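Local coordinates for protein sucrose 6(F)-phosphate phosphorylase (Thermoanaerobacterium thermosaccharolyticum DSM 571, PDB 6S9V) that belongs to the alpha-amylase family of carbohydrate-active enzymes and has a catalytic domain built as a closed parallel beta/alpha barrel, at residues F268-F273 with I300-M305; I207-A212 with L250-S255. All coordinates share one frame; numbering follows the deposited sequence. Where two conformers were deposited one is given.

Interaction 1. Residues F268-F273 with I300-M305; sequences FLIYDF and INQFTM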
loop_
_atom_site.group_PDB
_atom_site.type_symbol
_atom_site.label_atom_id
_atom_site.label_comp_id
_atom_site.label_asym_id
_atom_site.label_seq_id
_atom_site.Cartn_x
_atom_site.Cartn_y
_atom_site.Cartn_z
ATOM N N PHE A 268 -16.072 1.937 -0.962
ATOM C CA PHE A 268 -14.791 2.014 -0.274
ATOM C C PHE A 268 -13.650 2.200 -1.268
ATOM O O PHE A 268 -13.623 1.562 -2.326
ATOM C CB PHE A 268 -14.536 0.753 0.566
ATOM C CG PHE A 268 -15.502 0.581 1.706
ATOM C CD1 PHE A 268 -15.292 1.220 2.917
ATOM C CD2 PHE A 268 -16.614 -0.226 1.565
ATOM C CE1 PHE A 268 -16.184 1.063 3.963
ATOM C CE2 PHE A 268 -17.508 -0.387 2.608
ATOM C CZ PHE A 268 -17.289 0.262 3.807
ATOM N N LEU A 269 -12.709 3.073 -0.921
ATOM C CA LEU A 269 -11.480 3.207 -1.694
ATOM C C LEU A 269 -10.568 2.003 -1.474
ATOM O O LEU A 269 -10.406 1.527 -0.349
ATOM C CB LEU A 269 -10.738 4.489 -1.310
ATOM C CG LEU A 269 -11.455 5.806 -1.626
ATOM C CD1 LEU A 269 -10.821 6.977 -0.900
ATOM C CD2 LEU A 269 -11.413 6.042 -3.128
ATOM N N ILE A 270 -9.973 1.521 -2.564
ATOM C CA ILE A 270 -9.088 0.364 -2.535
ATOM C C ILE A 270 -7.807 0.673 -3.297
ATOM O O ILE A 270 -7.707 1.646 -4.045
ATOM C CB ILE A 270 -9.747 -0.901 -3.132
ATOM C CG1 ILE A 270 -10.096 -0.673 -4.607
ATOM C CG2 ILE A 270 -10.986 -1.289 -2.326
ATOM C CD1 ILE A 270 -10.503 -1.934 -5.349
ATOM N N TYR A 271 -6.830 -0.216 -3.118
ATOM C CA TYR A 271 -5.613 -0.201 -3.909
ATOM C C TYR A 271 -5.778 -1.085 -5.137
ATOM O O TYR A 271 -6.368 -2.166 -5.067
ATOM C CB TYR A 271 -4.424 -0.719 -3.108
ATOM C CG TYR A 271 -3.856 0.244 -2.106
ATOM C CD1 TYR A 271 -3.056 1.304 -2.518
ATOM C CD2 TYR A 271 -4.087 0.078 -0.750
ATOM C CE1 TYR A 271 -2.513 2.182 -1.601
ATOM C CE2 TYR A 271 -3.555 0.952 0.174
ATOM C CZ TYR A 271 -2.764 2.000 -0.258
ATOM O OH TYR A 271 -2.231 2.875 0.654
ATOM N N ASP A 272 -5.204 -0.650 -6.247
ATOM C CA ASP A 272 -5.177 -1.472 -7.452
ATOM C C ASP A 272 -4.002 -2.437 -7.326
ATOM O O ASP A 272 -2.871 -2.116 -7.680
ATOM C CB ASP A 272 -5.065 -0.603 -8.696
ATOM C CG ASP A 272 -5.298 -1.394 -9.974
ATOM O OD1 ASP A 272 -5.059 -2.617 -9.957
ATOM O OD2 ASP A 272 -5.739 -0.799 -10.983
ATOM N N PHE A 273 -4.270 -3.629 -6.793
ATOM C CA PHE A 273 -3.234 -4.644 -6.620
ATOM C C PHE A 273 -3.123 -5.597 -7.805
ATOM O O PHE A 273 -2.326 -6.545 -7.753
ATOM C CB PHE A 273 -3.487 -5.432 -5.333
ATOM C CG PHE A 273 -3.133 -4.669 -4.061
ATOM C CD1 PHE A 273 -1.963 -3.912 -3.968
ATOM C CD2 PHE A 273 -3.981 -4.710 -2.966
ATOM C CE1 PHE A 273 -1.643 -3.229 -2.802
ATOM C CE2 PHE A 273 -3.670 -4.029 -1.796
ATOM C CZ PHE A 273 -2.506 -3.286 -1.710
ATOM N N ILE A 300 -12.909 2.358 -11.139
ATOM C CA ILE A 300 -11.931 3.412 -11.381
ATOM C C ILE A 300 -11.474 4.102 -10.103
ATOM O O ILE A 300 -10.459 4.812 -10.126
ATOM C CB ILE A 300 -12.454 4.470 -12.370
ATOM C CG1 ILE A 300 -13.599 5.276 -11.767
ATOM C CG2 ILE A 300 -12.895 3.802 -13.667
ATOM C CD1 ILE A 300 -14.072 6.398 -12.676
ATOM N N ASN A 301 -12.201 3.948 -8.997
ATOM C CA ASN A 301 -11.848 4.661 -7.766
ATOM C C ASN A 301 -10.876 3.810 -6.945
ATOM O O ASN A 301 -11.175 3.260 -5.885
ATOM C CB ASN A 301 -13.102 5.068 -7.008
ATOM C CG ASN A 301 -13.788 6.271 -7.661
ATOM O OD1 ASN A 301 -13.376 7.422 -7.470
ATOM N ND2 ASN A 301 -14.803 6.004 -8.466
ATOM N N GLN A 302 -9.672 3.716 -7.496
ATOM C CA GLN A 302 -8.571 2.977 -6.904
ATOM C C GLN A 302 -7.329 3.855 -6.857
ATOM O O GLN A 302 -7.160 4.771 -7.664
ATOM C CB GLN A 302 -8.239 1.724 -7.702
ATOM C CG GLN A 302 -9.402 0.813 -8.002
ATOM C CD GLN A 302 -8.926 -0.537 -8.507
ATOM O OE1 GLN A 302 -8.155 -1.225 -7.833
ATOM N NE2 GLN A 302 -9.356 -0.908 -9.705
ATOM N N PHE A 303 -6.447 3.553 -5.910
ATOM C CA PHE A 303 -5.109 4.124 -5.897
ATOM C C PHE A 303 -4.197 3.181 -6.661
ATOM O O PHE A 303 -4.090 2.002 -6.303
ATOM C CB PHE A 303 -4.619 4.324 -4.471
ATOM C CG PHE A 303 -5.214 5.519 -3.799
ATOM C CD1 PHE A 303 -6.543 5.520 -3.417
ATOM C CD2 PHE A 303 -4.447 6.641 -3.555
ATOM C CE1 PHE A 303 -7.095 6.622 -2.789
ATOM C CE2 PHE A 303 -4.990 7.746 -2.932
ATOM C CZ PHE A 303 -6.317 7.740 -2.552
ATOM N N THR A 304 -3.579 3.682 -7.729
ATOM C CA THR A 304 -2.730 2.843 -8.559
ATOM C C THR A 304 -1.271 2.949 -8.135
ATOM O O THR A 304 -0.833 3.926 -7.518
ATOM C CB THR A 304 -2.838 3.208 -10.040
ATOM O OG1 THR A 304 -2.303 4.518 -10.262
ATOM C CG2 THR A 304 -4.281 3.149 -10.508
ATOM N N MET A 305 -0.518 1.912 -8.479
ATOM C CA MET A 305 0.892 1.853 -8.149
ATOM C C MET A 305 1.531 0.864 -9.101
ATOM O O MET A 305 0.854 0.036 -9.712
ATOM C CB MET A 305 1.108 1.421 -6.701
ATOM C CG MET A 305 0.787 -0.057 -6.482
ATOM S SD MET A 305 0.568 -0.480 -4.753
ATOM C CE MET A 305 -1.203 -0.281 -4.624
HETATM O O HOH W 1 -13.569 2.668 -4.688
HETATM O O HOH W 2 -1.755 -0.282 -9.287
#

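Interaction 2. Residues I207-A212 with L250-S255; sequences IVRLDA and LLEVHS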
loop_
_atom_site.group_PDB
_atom_site.type_symbol
_atom_site.label_atom_id
_atom_site.label_comp_id
_atom_site.label_asym_id
_atom_site.label_seq_id
_atom_site.Cartn_x
_atom_site.Cartn_y
_atom_site.Cartn_z
ATOM N N ILE A 207 -6.232 11.443 4.479
ATOM C CA ILE A 207 -6.487 10.084 4.032
ATOM C C ILE A 207 -5.799 9.124 4.987
ATOM O O ILE A 207 -4.650 9.345 5.383
ATOM C CB ILE A 207 -5.998 9.861 2.584
ATOM C CG1 ILE A 207 -6.518 10.977 1.673
ATOM C CG2 ILE A 207 -6.437 8.502 2.085
ATOM C CD1 ILE A 207 -5.950 10.923 0.265
ATOM N N VAL A 208 -6.495 8.055 5.354
ATOM C CA VAL A 208 -5.952 7.086 6.300
ATOM C C VAL A 208 -6.026 5.706 5.668
ATOM O O VAL A 208 -7.108 5.248 5.274
ATOM C CB VAL A 208 -6.682 7.108 7.649
ATOM C CG1 VAL A 208 -6.282 5.907 8.499
ATOM C CG2 VAL A 208 -6.346 8.393 8.395
ATOM N N ARG A 209 -4.881 5.039 5.596
ATOM C CA ARG A 209 -4.785 3.678 5.101
ATOM C C ARG A 209 -5.052 2.718 6.251
ATOM O O ARG A 209 -4.403 2.799 7.299
ATOM C CB ARG A 209 -3.388 3.447 4.521
ATOM C CG ARG A 209 -3.053 2.022 4.069
ATOM C CD ARG A 209 -1.593 1.995 3.594
ATOM N NE ARG A 209 -1.159 0.724 3.011
ATOM C CZ ARG A 209 -0.783 -0.343 3.714
ATOM N NH1 ARG A 209 -0.814 -0.316 5.045
ATOM N NH2 ARG A 209 -0.387 -1.440 3.081
ATOM N N LEU A 210 -6.005 1.811 6.058
ATOM C CA LEU A 210 -6.323 0.797 7.060
ATOM C C LEU A 210 -5.450 -0.425 6.802
ATOM O O LEU A 210 -5.769 -1.276 5.967
ATOM C CB LEU A 210 -7.802 0.441 7.012
ATOM C CG LEU A 210 -8.784 1.575 7.319
ATOM C CD1 LEU A 210 -10.167 1.013 7.531
ATOM C CD2 LEU A 210 -8.364 2.389 8.535
ATOM N N ASP A 211 -4.360 -0.529 7.555
ATOM C CA ASP A 211 -3.418 -1.622 7.384
ATOM C C ASP A 211 -4.034 -2.944 7.832
ATOM O O ASP A 211 -4.643 -3.026 8.901
ATOM C CB ASP A 211 -2.154 -1.335 8.194
ATOM C CG ASP A 211 -1.178 -2.491 8.177
ATOM O OD1 ASP A 211 -0.631 -2.788 7.097
ATOM O OD2 ASP A 211 -0.948 -3.099 9.244
ATOM N N ALA A 212 -3.875 -3.979 7.005
ATOM C CA ALA A 212 -4.251 -5.340 7.372
ATOM C C ALA A 212 -5.707 -5.414 7.827
ATOM O O ALA A 212 -6.067 -6.233 8.669
ATOM C CB ALA A 212 -3.319 -5.891 8.459
ATOM N N LEU A 250 -8.668 4.483 3.025
ATOM C CA LEU A 250 -8.115 3.681 1.936
ATOM C C LEU A 250 -7.836 2.295 2.507
ATOM O O LEU A 250 -6.997 2.146 3.401
ATOM C CB LEU A 250 -6.844 4.326 1.380
ATOM C CG LEU A 250 -6.016 3.576 0.344
ATOM C CD1 LEU A 250 -6.843 3.089 -0.828
ATOM C CD2 LEU A 250 -4.886 4.493 -0.124
ATOM N N LEU A 251 -8.576 1.295 2.040
ATOM C CA LEU A 251 -8.467 -0.056 2.574
ATOM C C LEU A 251 -7.389 -0.833 1.836
ATOM O O LEU A 251 -7.355 -0.839 0.605
ATOM C CB LEU A 251 -9.798 -0.799 2.474
ATOM C CG LEU A 251 -10.947 -0.281 3.335
ATOM C CD1 LEU A 251 -11.249 1.184 3.138
ATOM C CD2 LEU A 251 -12.191 -1.142 3.058
ATOM N N GLU A 252 -6.520 -1.497 2.596
ATOM C CA GLU A 252 -5.501 -2.380 2.039
ATOM C C GLU A 252 -5.951 -3.820 2.225
ATOM O O GLU A 252 -5.939 -4.335 3.345
ATOM C CB GLU A 252 -4.150 -2.166 2.711
ATOM C CG GLU A 252 -3.088 -3.170 2.251
ATOM C CD GLU A 252 -2.706 -4.185 3.325
ATOM O OE1 GLU A 252 -2.565 -3.803 4.499
ATOM O OE2 GLU A 252 -2.571 -5.383 2.991
ATOM N N VAL A 253 -6.331 -4.470 1.128
ATOM C CA VAL A 253 -6.829 -5.839 1.157
ATOM C C VAL A 253 -6.164 -6.582 0.004
ATOM O O VAL A 253 -6.396 -6.252 -1.165
ATOM C CB VAL A 253 -8.360 -5.912 1.030
ATOM C CG1 VAL A 253 -8.861 -7.362 0.991
ATOM C CG2 VAL A 253 -9.019 -5.162 2.178
ATOM N N HIS A 254 -5.331 -7.565 0.331
ATOM C CA HIS A 254 -4.805 -8.508 -0.650
ATOM C C HIS A 254 -5.752 -9.704 -0.666
ATOM O O HIS A 254 -5.771 -10.501 0.276
ATOM C CB HIS A 254 -3.384 -8.921 -0.295
ATOM C CG HIS A 254 -2.386 -7.821 -0.464
ATOM N ND1 HIS A 254 -2.047 -7.311 -1.697
ATOM C CD2 HIS A 254 -1.683 -7.107 0.446
ATOM C CE1 HIS A 254 -1.150 -6.354 -1.543
ATOM N NE2 HIS A 254 -0.909 -6.213 -0.252
ATOM N N SER A 255 -6.542 -9.828 -1.727
ATOM C CA SER A 255 -7.531 -10.893 -1.808
ATOM C C SER A 255 -7.873 -11.137 -3.273
ATOM O O SER A 255 -7.377 -10.454 -4.170
ATOM C CB SER A 255 -8.788 -10.543 -1.004
ATOM O OG SER A 255 -9.738 -11.591 -1.083
#

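Interaction 1. Residues F268-F273 with I300-M305
Met305 reaches across to Tyr271 and Phe273 with the end of its side chain. CG lies between the backbone N and the carbonyl carbon (chi1 72°), and a bend at the thioether lays the methyl against both aromatic residues: Met305 CE is a tight 3.2 Å from Tyr271 CD1 and 3.5 Å from Phe273 CE1. The sulfur adds an oblique Met-aromatic contact, SD standing 5.2 Å from the centroid of the Phe273 ring. Phe303 shares the Tyr271 face of the sheet, its CB 3.9 Å from Tyr271 CD1, while the edge of its ring, at CE1, meets Leu269 CD1. These two segments carry adjacent strands, 269-271 and 302-304, of the eight-stranded TIM barrel, and this face, which also packs on Leu250 and Gln390, looks into it. Two backbone bonds flank the Tyr271–Phe303 bridge: Phe303 N to Ile270 O and a nearly straight Asp272 N to Phe303 O, both 2.9 Å. On the outward face, Gln302 turns its OE1 toward Ile270 CD1 (3.5 Å) and Asp272 CB (3.3 Å), with the amide and carboxylate planes 19° apart. Outside partners hold Gln302 NE2 (Pro299 O) and the Asp272 carboxylate: OD1 takes Tyr294 OH and the amides of Ile274 and Leu275, OD2 pairs with Arg298. One water joins Phe268 O to Asn301 O, another Asp272 O to Met305 N.

Interaction 2. Residues I207-A212 with L250-S255
The strands run parallel, pairing Arg209 with Leu250 and Leu210 with Leu251: Leu250 N donates to Val208 O at 2.8 Å, Leu250 O accepts from Leu210 N at 2.9 Å, and Glu252 N makes a longer, weak bond to Leu210 O. Just past this ladder, side chains take over. Glu252 leaves the backbone with CG anti to N (chi1 174°), then turns at CG; its CB lies over the rim of one face of the Arg209 guanidinium, its CG packs 3.3 Å from Arg209 NH2, and its OE1 meets Ala212 N at 2.8 Å. That N-H approaches from above the carboxylate plane, 37° out of it. The same oxygen lies 3.5 Å from Arg209 NH2 but well out of the guanidinium plane, a salt bridge of charge alone. Asp211 behaves differently: its OD1 sits in the guanidinium plane, taking a hydrogen bond from Arg209 NH1 at 3.2 Å. Asp211 OD1 and Glu252 OE1 lie 3.4 Å apart, a like-charge approach that the arginine probably offsets. Asp96 also pairs with NH1, a sulfate ion binds NE, and a BTB molecule hydrogen-bonded to Asp211 OD1 is consistent with a pocket at the C-terminal mouth of the barrel, where this fold carries its active sites. Helix 230-244 links the two strands as a beta-alpha-beta unit; strand 92-97 flanks 207-210, strand 269-271 flanks 248-251, and helix 257-265 packs on Leu251 and Val253.

How the interactions relate
Four consecutive staves of one barrel are joined here: interaction 2 pairs 207-210 with 248-251, and interaction 1 pairs 269-271 with 302-304. Between them strand 248-251 meets 269-271, with a probable hydrogen bond from Leu251 N to Leu269 O. Both contacts are buried and both rest on short parallel strand pairings, yet their side-chain chemistry diverges. Interaction 1 is mainly aromatic, thioether and aliphatic packing, with its carboxylate turned to the helical connection. In interaction 2 a salt-bridge network gathers at the mouth where the sulfate and BTB sit. Tyr271 bridges the two, its OH packing 3.1 Å from Arg209 CD, and the ring of Phe273 stacks with that of His254.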